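Local coordinates for putative exported protein (Aeromonas hydrophila subsp. hydrophila, PDB 4PJ2), which probably inhibits i-type lysozyme in the bacterial periplasm and binds a magnesium ion, at residues P26-Y37 with F49-S60; S86-A94 with N107-V118. All blocks are in the same frame, centred on the assembly; numbering follows the deposited sequence.

Interaction 1: P26-Y37 with F49-S60; sequences PASTGSYDVRLY and FIDGKVLPRDGS
Arg57 sets CG between its backbone N and carbonyl carbon (chi1 57°) and runs extended to NE, which lays its guanidinium alongside the backbone of Pro26-Ser31. Tyr32 makes the same choice at chi1 (70°), which sets its ring alongside Leu55. Both belong to an antiparallel beta hairpin of strands 30-37 and 49-57.

The guanidinium is gripped along its edge. NH2 of Arg57 gives a nearly straight bond to Pro26 O at 2.9 Å, and NE reaches Ser31 O at 2.9 Å, from above that carbonyl's plane. NH1 bonds Gly59 O, with a weak bond to Ala27 O. Glu25 adds a salt bridge to NH2. Together these bonds fix its rotation and tie the loop before strand 30-37 to the end of strand 49-57. Ser28 OG of this loop hydrogen-bonds acidic and aromatic side chains of another protein's chain, and Pro26 to Thr29 pack on it, consistent with an inhibitory surface.

Leu55 CB packs on one face of the Tyr32 ring, 4.2 Å from its centroid. The Tyr32 hydroxyl has its polar partner in Asp93 of strand 90-98.

At the other end, Ile50 and Asp51 both face Leu36 in a classic beta bulge. Leu36 O takes Ile50 N at 2.8 Å. Beside it the Phe49 edge meets the Tyr37 face in a T-shaped pair, with planes at 71° and Phe49 CD1 4.0 Å from Tyr37 CE1.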
loop_
_atom_site.group_PDB
_atom_site.type_symbol
_atom_site.label_atom_id
_atom_site.label_comp_id
_atom_site.label_asym_id
_atom_site.label_seq_id
_atom_site.Cartn_x
_atom_site.Cartn_y
_atom_site.Cartn_z
ATOM N N PRO A 26 7.526 5.379 7.177
ATOM C CA PRO A 26 7.641 5.452 5.722
ATOM C C PRO A 26 6.295 5.480 5.019
ATOM O O PRO A 26 5.249 5.189 5.597
ATOM C CB PRO A 26 8.368 4.160 5.360
ATOM C CG PRO A 26 8.214 3.261 6.500
ATOM C CD PRO A 26 7.986 4.086 7.711
ATOM N N ALA A 27 6.342 5.833 3.747
ATOM C CA ALA A 27 5.137 5.847 2.951
ATOM C C ALA A 27 4.559 4.453 2.715
ATOM O O ALA A 27 3.351 4.292 2.669
ATOM C CB ALA A 27 5.393 6.545 1.633
ATOM N N SER A 28 5.425 3.455 2.563
ATOM C CA SER A 28 5.000 2.145 2.072
ATOM C C SER A 28 4.470 1.226 3.134
ATOM O O SER A 28 3.860 0.207 2.805
ATOM C CB SER A 28 6.158 1.390 1.413
ATOM O OG SER A 28 6.725 2.065 0.319
ATOM N N THR A 29 4.767 1.490 4.406
ATOM C CA THR A 29 4.429 0.538 5.450
ATOM C C THR A 29 4.434 1.243 6.784
ATOM O O THR A 29 5.050 2.290 6.918
ATOM C CB THR A 29 5.424 -0.672 5.439
ATOM O OG1 THR A 29 5.009 -1.681 6.353
ATOM C CG2 THR A 29 6.864 -0.262 5.772
ATOM N N GLY A 30 3.772 0.658 7.772
ATOM C CA GLY A 30 3.769 1.217 9.113
ATOM C C GLY A 30 2.457 0.894 9.776
ATOM O O GLY A 30 2.043 -0.261 9.823
ATOM N N SER A 31 1.799 1.922 10.291
ATOM C CA SER A 31 0.577 1.762 11.052
ATOM C C SER A 31 -0.382 2.881 10.713
ATOM O O SER A 31 -0.027 3.885 10.116
ATOM C CB SER A 31 0.874 1.778 12.549
ATOM O OG SER A 31 1.295 3.077 12.956
ATOM N N TYR A 32 -1.601 2.712 11.182
ATOM C CA TYR A 32 -2.533 3.813 11.269
ATOM C C TYR A 32 -3.335 3.632 12.538
ATOM O O TYR A 32 -3.371 2.556 13.122
ATOM C CB TYR A 32 -3.429 3.883 10.040
ATOM C CG TYR A 32 -4.439 2.779 9.924
ATOM C CD1 TYR A 32 -5.712 2.936 10.438
ATOM C CD2 TYR A 32 -4.141 1.595 9.279
ATOM C CE1 TYR A 32 -6.650 1.944 10.296
ATOM C CE2 TYR A 32 -5.072 0.600 9.138
ATOM C CZ TYR A 32 -6.326 0.778 9.643
ATOM O OH TYR A 32 -7.288 -0.190 9.518
ATOM N N ASP A 33 -3.978 4.700 12.980
ATOM C CA ASP A 33 -4.861 4.601 14.117
ATOM C C ASP A 33 -6.212 5.187 13.790
ATOM O O ASP A 33 -6.346 6.030 12.904
ATOM C CB ASP A 33 -4.270 5.245 15.371
ATOM C CG ASP A 33 -4.009 6.723 15.230
ATOM O OD1 ASP A 33 -2.850 7.095 14.905
ATOM O OD2 ASP A 33 -4.951 7.508 15.499
ATOM N N VAL A 34 -7.195 4.665 14.504
ATOM C CA VAL A 34 -8.566 5.120 14.456
ATOM C C VAL A 34 -8.906 5.561 15.869
ATOM O O VAL A 34 -8.703 4.819 16.806
ATOM C CB VAL A 34 -9.498 3.969 14.045
ATOM C CG1 VAL A 34 -10.932 4.442 14.053
ATOM C CG2 VAL A 34 -9.111 3.414 12.675
ATOM N N ARG A 35 -9.421 6.771 16.000
ATOM C CA ARG A 35 -9.784 7.339 17.306
ATOM C C ARG A 35 -11.237 7.766 17.251
ATOM O O ARG A 35 -11.644 8.425 16.308
ATOM C CB ARG A 35 -8.892 8.528 17.664
ATOM C CG ARG A 35 -7.459 8.130 18.036
ATOM C CD ARG A 35 -6.588 9.342 18.183
ATOM N NE ARG A 35 -5.541 9.307 19.197
ATOM C CZ ARG A 35 -4.265 8.996 19.019
ATOM N NH1 ARG A 35 -3.815 8.503 17.877
ATOM N NH2 ARG A 35 -3.440 9.134 20.043
ATOM N N LEU A 36 -11.991 7.374 18.270
ATOM C CA LEU A 36 -13.413 7.652 18.375
ATOM C C LEU A 36 -13.657 8.638 19.497
ATOM O O LEU A 36 -13.128 8.467 20.609
ATOM C CB LEU A 36 -14.149 6.362 18.674
ATOM C CG LEU A 36 -15.663 6.411 18.767
ATOM C CD1 LEU A 36 -16.274 6.810 17.435
ATOM C CD2 LEU A 36 -16.202 5.081 19.230
ATOM N N TYR A 37 -14.471 9.637 19.193
ATOM C CA TYR A 37 -14.847 10.716 20.104
ATOM C C TYR A 37 -16.368 10.784 20.192
ATOM O O TYR A 37 -17.068 10.426 19.244
ATOM C CB TYR A 37 -14.320 12.058 19.585
ATOM C CG TYR A 37 -12.821 12.085 19.390
ATOM C CD1 TYR A 37 -11.980 12.646 20.353
ATOM C CD2 TYR A 37 -12.240 11.522 18.244
ATOM C CE1 TYR A 37 -10.620 12.640 20.182
ATOM C CE2 TYR A 37 -10.882 11.517 18.085
ATOM C CZ TYR A 37 -10.071 12.079 19.048
ATOM O OH TYR A 37 -8.715 12.046 18.843
ATOM N N PHE A 49 -12.677 12.179 23.938
ATOM C CA PHE A 49 -12.142 10.930 23.474
ATOM C C PHE A 49 -12.805 9.757 24.154
ATOM O O PHE A 49 -12.997 9.766 25.360
ATOM C CB PHE A 49 -10.626 10.920 23.740
ATOM C CG PHE A 49 -9.968 9.605 23.426
ATOM C CD1 PHE A 49 -9.722 9.219 22.126
ATOM C CD2 PHE A 49 -9.608 8.752 24.451
ATOM C CE1 PHE A 49 -9.122 8.016 21.869
ATOM C CE2 PHE A 49 -8.993 7.549 24.189
ATOM C CZ PHE A 49 -8.756 7.190 22.890
ATOM N N ILE A 50 -13.093 8.718 23.372
ATOM C CA ILE A 50 -13.661 7.475 23.885
ATOM C C ILE A 50 -12.680 6.302 23.828
ATOM O O ILE A 50 -12.418 5.639 24.834
ATOM C CB ILE A 50 -14.962 7.107 23.124
ATOM C CG1 ILE A 50 -16.026 8.182 23.337
ATOM C CG2 ILE A 50 -15.471 5.732 23.558
ATOM C CD1 ILE A 50 -17.265 8.024 22.477
ATOM N N ASP A 51 -12.148 6.020 22.643
ATOM C CA ASP A 51 -11.268 4.865 22.462
ATOM C C ASP A 51 -10.494 5.012 21.164
ATOM O O ASP A 51 -10.858 5.789 20.286
ATOM C CB ASP A 51 -12.079 3.566 22.460
ATOM C CG ASP A 51 -11.228 2.316 22.620
ATOM O OD1 ASP A 51 -10.079 2.391 23.106
ATOM O OD2 ASP A 51 -11.716 1.244 22.232
ATOM N N GLY A 52 -9.414 4.254 21.036
ATOM C CA GLY A 52 -8.640 4.250 19.818
ATOM C C GLY A 52 -7.948 2.928 19.632
ATOM O O GLY A 52 -7.746 2.199 20.603
ATOM N N LYS A 53 -7.593 2.632 18.382
ATOM C CA LYS A 53 -6.911 1.398 18.031
ATOM C C LYS A 53 -5.841 1.699 17.007
ATOM O O LYS A 53 -6.027 2.554 16.140
ATOM C CB LYS A 53 -7.897 0.390 17.446
ATOM C CG LYS A 53 -9.003 -0.011 18.371
ATOM C CD LYS A 53 -8.535 -0.909 19.483
ATOM C CE LYS A 53 -9.607 -1.038 20.556
ATOM N NZ LYS A 53 -9.181 -1.967 21.634
ATOM N N VAL A 54 -4.730 0.970 17.094
ATOM C CA VAL A 54 -3.630 1.106 16.151
ATOM C C VAL A 54 -3.488 -0.216 15.397
ATOM O O VAL A 54 -3.463 -1.279 16.017
ATOM C CB VAL A 54 -2.290 1.411 16.867
ATOM C CG1 VAL A 54 -1.246 1.798 15.838
ATOM C CG2 VAL A 54 -2.463 2.522 17.886
ATOM N N LEU A 55 -3.415 -0.131 14.073
ATOM C CA LEU A 55 -3.335 -1.303 13.217
ATOM C C LEU A 55 -2.176 -1.159 12.245
ATOM O O LEU A 55 -1.783 -0.055 11.892
ATOM C CB LEU A 55 -4.620 -1.475 12.411
ATOM C CG LEU A 55 -5.763 -2.179 13.133
ATOM C CD1 LEU A 55 -6.449 -1.264 14.105
ATOM C CD2 LEU A 55 -6.752 -2.715 12.144
ATOM N N PRO A 56 -1.656 -2.285 11.762
ATOM C CA PRO A 56 -0.658 -2.236 10.699
ATOM C C PRO A 56 -1.252 -1.747 9.390
ATOM O O PRO A 56 -2.445 -1.947 9.131
ATOM C CB PRO A 56 -0.192 -3.694 10.572
ATOM C CG PRO A 56 -1.213 -4.479 11.182
ATOM C CD PRO A 56 -1.972 -3.660 12.155
ATOM N N ARG A 57 -0.423 -1.110 8.571
ATOM C CA ARG A 57 -0.819 -0.807 7.205
ATOM C C ARG A 57 0.221 -1.245 6.238
ATOM O O ARG A 57 1.398 -0.924 6.338
ATOM C CB ARG A 57 -1.141 0.653 6.954
ATOM C CG ARG A 57 -0.042 1.563 7.297
ATOM C CD ARG A 57 -0.258 3.051 6.883
ATOM N NE ARG A 57 0.886 3.782 7.405
ATOM C CZ ARG A 57 1.980 4.108 6.738
ATOM N NH1 ARG A 57 2.099 3.869 5.446
ATOM N NH2 ARG A 57 2.962 4.726 7.372
ATOM N N ASP A 58 -0.260 -1.990 5.260
ATOM C CA ASP A 58 0.582 -2.461 4.183
ATOM C C ASP A 58 0.362 -1.571 2.980
ATOM O O ASP A 58 -0.321 -1.945 1.998
ATOM C CB ASP A 58 0.290 -3.903 3.849
ATOM C CG ASP A 58 1.166 -4.399 2.749
ATOM O OD1 ASP A 58 2.238 -3.790 2.517
ATOM O OD2 ASP A 58 0.787 -5.388 2.109
ATOM N N GLY A 59 0.913 -0.379 3.067
ATOM C CA GLY A 59 0.829 0.611 2.026
ATOM C C GLY A 59 0.347 1.903 2.612
ATOM O O GLY A 59 0.525 2.160 3.800
ATOM N N SER A 60 -0.260 2.715 1.771
ATOM C CA SER A 60 -0.789 4.022 2.141
ATOM C C SER A 60 -2.313 3.987 2.212
ATOM O O SER A 60 -2.966 3.301 1.416
ATOM C CB SER A 60 -0.392 5.047 1.081
ATOM O OG SER A 60 0.966 4.921 0.725
HETATM O O HOH W 1 3.140 -1.504 0.710
HETATM O O HOH W 2 3.931 -3.683 4.806
#

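Interaction 2: S86-A94 with N107-V118; sequences SGSYLSADA and NHVEGLAPNEDV
His108 and Asp93 form a short hydrogen bond on a non-hydrogen-bonded pair of an antiparallel beta hairpin: His108 ND1 gives its proton to Asp93 OD1 at 2.6 Å. The donor comes from the syn side but 35° out of the carboxylate plane. The oxygen lies near the ring plane, and the two side chains run side by side. With chi1 at 172°, His108 CG is anti to the backbone N, and the ring extends along Asp93. His108 NE2 bonds Glu110 OE1 at 2.8 Å, on the anti lone pair of that oxygen. Two carboxylates thus fix the ring's rotation and probably favour a protonated imidazolium. A water also donates to Asp93 OD1.

The hairpin is irregular near Leu90. Gly111 and Leu112 both face this residue in a G1 beta bulge, with Gly111 at positive phi. Leu112 N meets Leu90 O in the carbonyl plane, on a lone pair, at 3.1 Å. Leu90 N returns a bond to Leu112 O. That same oxygen lies at the edge of the Tyr89 ring, 3.6 Å from CD1.

Apolar groups gather on the face of Leu90, Ala92, Val109 and Leu112. Val118 crosses Leu90 at about a right angle, its CG2 3.8 Å from Leu90 CD1. Its other branch is tight: CG1 is 3.3 Å from Ala92 CB. Pro114, inside the type I turn from Ala113 to Glu116, brings CG to 3.4 Å from Gly87 O. The hydroxyls of Ser88 and Tyr89 hydrogen-bond basic and polar side chains, respectively, of another protein's chain, consistent with a part in lysozyme inhibition.

After this turn Asp117 N-caps helix 118-123. Leu122 of the helix packs on Val109 and Ala121 on Leu112. Strand 76-82 pairs with the other edge of strand 90-98, and its Ile78 touches Ala92.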
loop_
_atom_site.group_PDB
_atom_site.type_symbol
_atom_site.label_atom_id
_atom_site.label_comp_id
_atom_site.label_asym_id
_atom_site.label_seq_id
_atom_site.Cartn_x
_atom_site.Cartn_y
_atom_site.Cartn_z
ATOM N N SER A 86 4.208 -2.458 -7.188
ATOM C CA SER A 86 3.648 -2.244 -8.515
ATOM C C SER A 86 2.268 -2.850 -8.650
ATOM O O SER A 86 1.473 -2.395 -9.490
ATOM C CB SER A 86 4.584 -2.837 -9.599
ATOM O OG SER A 86 4.571 -4.247 -9.542
ATOM N N GLY A 87 1.981 -3.896 -7.889
ATOM C CA GLY A 87 0.709 -4.587 -7.944
ATOM C C GLY A 87 -0.450 -3.806 -7.357
ATOM O O GLY A 87 -1.611 -4.113 -7.638
ATOM N N SER A 88 -0.155 -2.827 -6.501
ATOM C CA SER A 88 -1.172 -1.912 -5.979
ATOM C C SER A 88 -2.275 -2.645 -5.236
ATOM O O SER A 88 -3.426 -2.199 -5.229
ATOM C CB SER A 88 -1.741 -1.066 -7.123
ATOM O OG SER A 88 -0.703 -0.247 -7.630
ATOM N N TYR A 89 -1.937 -3.759 -4.605
ATOM C CA TYR A 89 -2.931 -4.596 -3.955
ATOM C C TYR A 89 -3.621 -3.856 -2.821
ATOM O O TYR A 89 -3.008 -3.081 -2.072
ATOM C CB TYR A 89 -2.297 -5.871 -3.411
ATOM C CG TYR A 89 -1.571 -6.632 -4.493
ATOM C CD1 TYR A 89 -2.277 -7.268 -5.511
ATOM C CD2 TYR A 89 -0.186 -6.711 -4.524
ATOM C CE1 TYR A 89 -1.635 -7.949 -6.529
ATOM C CE2 TYR A 89 0.466 -7.405 -5.544
ATOM C CZ TYR A 89 -0.280 -8.020 -6.543
ATOM O OH TYR A 89 0.291 -8.710 -7.581
ATOM N N LEU A 90 -4.913 -4.110 -2.696
ATOM C CA LEU A 90 -5.714 -3.463 -1.663
ATOM C C LEU A 90 -5.887 -4.356 -0.459
ATOM O O LEU A 90 -6.046 -5.570 -0.528
ATOM C CB LEU A 90 -7.096 -3.087 -2.216
ATOM C CG LEU A 90 -7.099 -2.085 -3.375
ATOM C CD1 LEU A 90 -8.530 -1.832 -3.851
ATOM C CD2 LEU A 90 -6.437 -0.772 -3.024
ATOM N N SER A 91 -5.878 -3.698 0.694
ATOM C CA SER A 91 -6.242 -4.323 1.949
ATOM C C SER A 91 -7.204 -3.375 2.637
ATOM O O SER A 91 -7.331 -2.211 2.259
ATOM C CB SER A 91 -4.996 -4.612 2.800
ATOM O OG SER A 91 -4.224 -3.438 3.003
ATOM N N ALA A 92 -7.942 -3.887 3.600
ATOM C CA ALA A 92 -8.878 -3.034 4.302
ATOM C C ALA A 92 -9.227 -3.644 5.627
ATOM O O ALA A 92 -9.267 -4.865 5.777
ATOM C CB ALA A 92 -10.144 -2.833 3.486
ATOM N N ASP A 93 -9.494 -2.766 6.583
ATOM C CA ASP A 93 -10.031 -3.140 7.879
ATOM C C ASP A 93 -11.375 -2.470 8.067
ATOM O O ASP A 93 -11.545 -1.311 7.711
ATOM C CB ASP A 93 -9.080 -2.700 8.993
ATOM C CG ASP A 93 -7.727 -3.323 8.849
ATOM O OD1 ASP A 93 -7.631 -4.561 8.973
ATOM O OD2 ASP A 93 -6.764 -2.578 8.567
ATOM N N ALA A 94 -12.317 -3.213 8.626
ATOM C CA ALA A 94 -13.621 -2.663 8.982
ATOM C C ALA A 94 -13.745 -2.580 10.503
ATOM O O ALA A 94 -13.290 -3.479 11.214
ATOM C CB ALA A 94 -14.750 -3.514 8.400
ATOM N N ASN A 107 -13.611 -6.785 10.643
ATOM C CA ASN A 107 -13.044 -7.723 9.646
ATOM C C ASN A 107 -11.779 -7.141 8.973
ATOM O O ASN A 107 -11.509 -5.956 9.120
ATOM C CB ASN A 107 -14.122 -8.045 8.606
ATOM C CG ASN A 107 -13.838 -9.307 7.805
ATOM O OD1 ASN A 107 -12.922 -10.079 8.096
ATOM N ND2 ASN A 107 -14.655 -9.527 6.792
ATOM N N HIS A 108 -11.022 -7.987 8.266
ATOM C CA HIS A 108 -9.825 -7.595 7.504
ATOM C C HIS A 108 -9.754 -8.382 6.193
ATOM O O HIS A 108 -10.049 -9.567 6.179
ATOM C CB HIS A 108 -8.560 -7.860 8.342
ATOM C CG HIS A 108 -7.267 -7.672 7.604
ATOM N ND1 HIS A 108 -6.651 -6.448 7.470
ATOM C CD2 HIS A 108 -6.454 -8.569 6.996
ATOM C CE1 HIS A 108 -5.520 -6.595 6.798
ATOM N NE2 HIS A 108 -5.380 -7.874 6.494
ATOM N N VAL A 109 -9.355 -7.722 5.107
ATOM C CA VAL A 109 -9.053 -8.401 3.844
ATOM C C VAL A 109 -7.753 -7.835 3.308
ATOM O O VAL A 109 -7.371 -6.724 3.660
ATOM C CB VAL A 109 -10.181 -8.219 2.799
ATOM C CG1 VAL A 109 -11.455 -8.894 3.288
ATOM C CG2 VAL A 109 -10.416 -6.750 2.477
ATOM N N GLU A 110 -7.063 -8.592 2.471
ATOM C CA GLU A 110 -5.802 -8.126 1.905
ATOM C C GLU A 110 -5.483 -8.904 0.639
ATOM O O GLU A 110 -6.084 -9.951 0.360
ATOM C CB GLU A 110 -4.649 -8.250 2.902
ATOM C CG GLU A 110 -4.351 -9.649 3.350
ATOM C CD GLU A 110 -3.120 -9.671 4.214
ATOM O OE1 GLU A 110 -3.215 -9.231 5.377
ATOM O OE2 GLU A 110 -2.050 -10.082 3.725
ATOM N N GLY A 111 -4.574 -8.351 -0.146
ATOM C CA GLY A 111 -4.111 -8.993 -1.364
ATOM C C GLY A 111 -5.107 -8.911 -2.499
ATOM O O GLY A 111 -5.045 -9.722 -3.438
ATOM N N LEU A 112 -6.020 -7.956 -2.447
ATOM C CA LEU A 112 -7.047 -7.787 -3.484
ATOM C C LEU A 112 -6.476 -7.058 -4.667
ATOM O O LEU A 112 -5.617 -6.212 -4.546
ATOM C CB LEU A 112 -8.187 -6.936 -2.933
ATOM C CG LEU A 112 -9.303 -7.598 -2.136
ATOM C CD1 LEU A 112 -8.830 -8.538 -1.099
ATOM C CD2 LEU A 112 -10.158 -6.527 -1.492
ATOM N N ALA A 113 -6.944 -7.402 -5.874
ATOM C CA ALA A 113 -6.514 -6.662 -7.059
ATOM C C ALA A 113 -6.985 -5.218 -7.002
ATOM O O ALA A 113 -7.993 -4.925 -6.371
ATOM C CB ALA A 113 -7.045 -7.332 -8.337
ATOM N N PRO A 114 -6.280 -4.308 -7.677
ATOM C CA PRO A 114 -6.579 -2.867 -7.581
ATOM C C PRO A 114 -8.064 -2.488 -7.711
ATOM O O PRO A 114 -8.670 -1.758 -6.941
ATOM C CB PRO A 114 -5.795 -2.298 -8.765
ATOM C CG PRO A 114 -4.613 -3.184 -8.873
ATOM C CD PRO A 114 -5.045 -4.557 -8.449
ATOM N N ASN A 115 -8.688 -3.058 -8.706
ATOM C CA ASN A 115 -10.061 -2.690 -9.043
ATOM C C ASN A 115 -11.113 -3.593 -8.429
ATOM O O ASN A 115 -12.295 -3.514 -8.793
ATOM C CB ASN A 115 -10.222 -2.637 -10.554
ATOM C CG ASN A 115 -9.447 -1.504 -11.159
ATOM O OD1 ASN A 115 -9.734 -0.335 -10.891
ATOM N ND2 ASN A 115 -8.440 -1.832 -11.950
ATOM N N GLU A 116 -10.699 -4.452 -7.502
ATOM C CA GLU A 116 -11.645 -5.341 -6.834
ATOM C C GLU A 116 -12.479 -4.608 -5.784
ATOM O O GLU A 116 -12.022 -3.635 -5.174
ATOM C CB GLU A 116 -10.952 -6.592 -6.274
ATOM C CG GLU A 116 -10.686 -7.627 -7.370
ATOM C CD GLU A 116 -10.006 -8.897 -6.888
ATOM O OE1 GLU A 116 -9.553 -8.937 -5.722
ATOM O OE2 GLU A 116 -9.914 -9.855 -7.699
ATOM N N ASP A 117 -13.711 -5.060 -5.595
ATOM C CA ASP A 117 -14.649 -4.451 -4.666
ATOM C C ASP A 117 -14.276 -4.891 -3.265
ATOM O O ASP A 117 -14.479 -6.020 -2.862
ATOM C CB ASP A 117 -16.070 -4.897 -5.030
ATOM C CG ASP A 117 -17.144 -4.188 -4.223
ATOM O OD1 ASP A 117 -16.864 -3.714 -3.118
ATOM O OD2 ASP A 117 -18.295 -4.110 -4.705
ATOM N N VAL A 118 -13.749 -3.945 -2.484
ATOM C CA VAL A 118 -13.286 -4.213 -1.120
ATOM C C VAL A 118 -14.468 -4.528 -0.222
ATOM O O VAL A 118 -14.403 -5.374 0.661
ATOM C CB VAL A 118 -12.541 -2.979 -0.579
ATOM C CG1 VAL A 118 -12.272 -3.093 0.913
ATOM C CG2 VAL A 118 -11.252 -2.764 -1.349
HETATM O O HOH W 3 -8.795 -5.763 11.173
#

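In the fold
From the N terminus, strands 6-10 and 16-21 come first, and 16-21 pairs with 30-37. Interaction 1 then closes the loop between 30-37 and 49-57, completing a four-stranded antiparallel sheet. The chain passes at once into strand 60-67 of a second such sheet. The magnesium ligands Asp68, Asn70, Asp72, Gln74 and Glu76 lie between 60-67 and the start of 76-82. Interaction 2 closes the last hairpin of this sheet, 90-98 with 102-112, and leads into the C-terminal helix. The two contacts follow in series and neither nest nor cross. They meet where Tyr32 OH probably bonds Asp93 OD2 at 2.6 Å and Leu55 packs on Asp93, joining the two sheets.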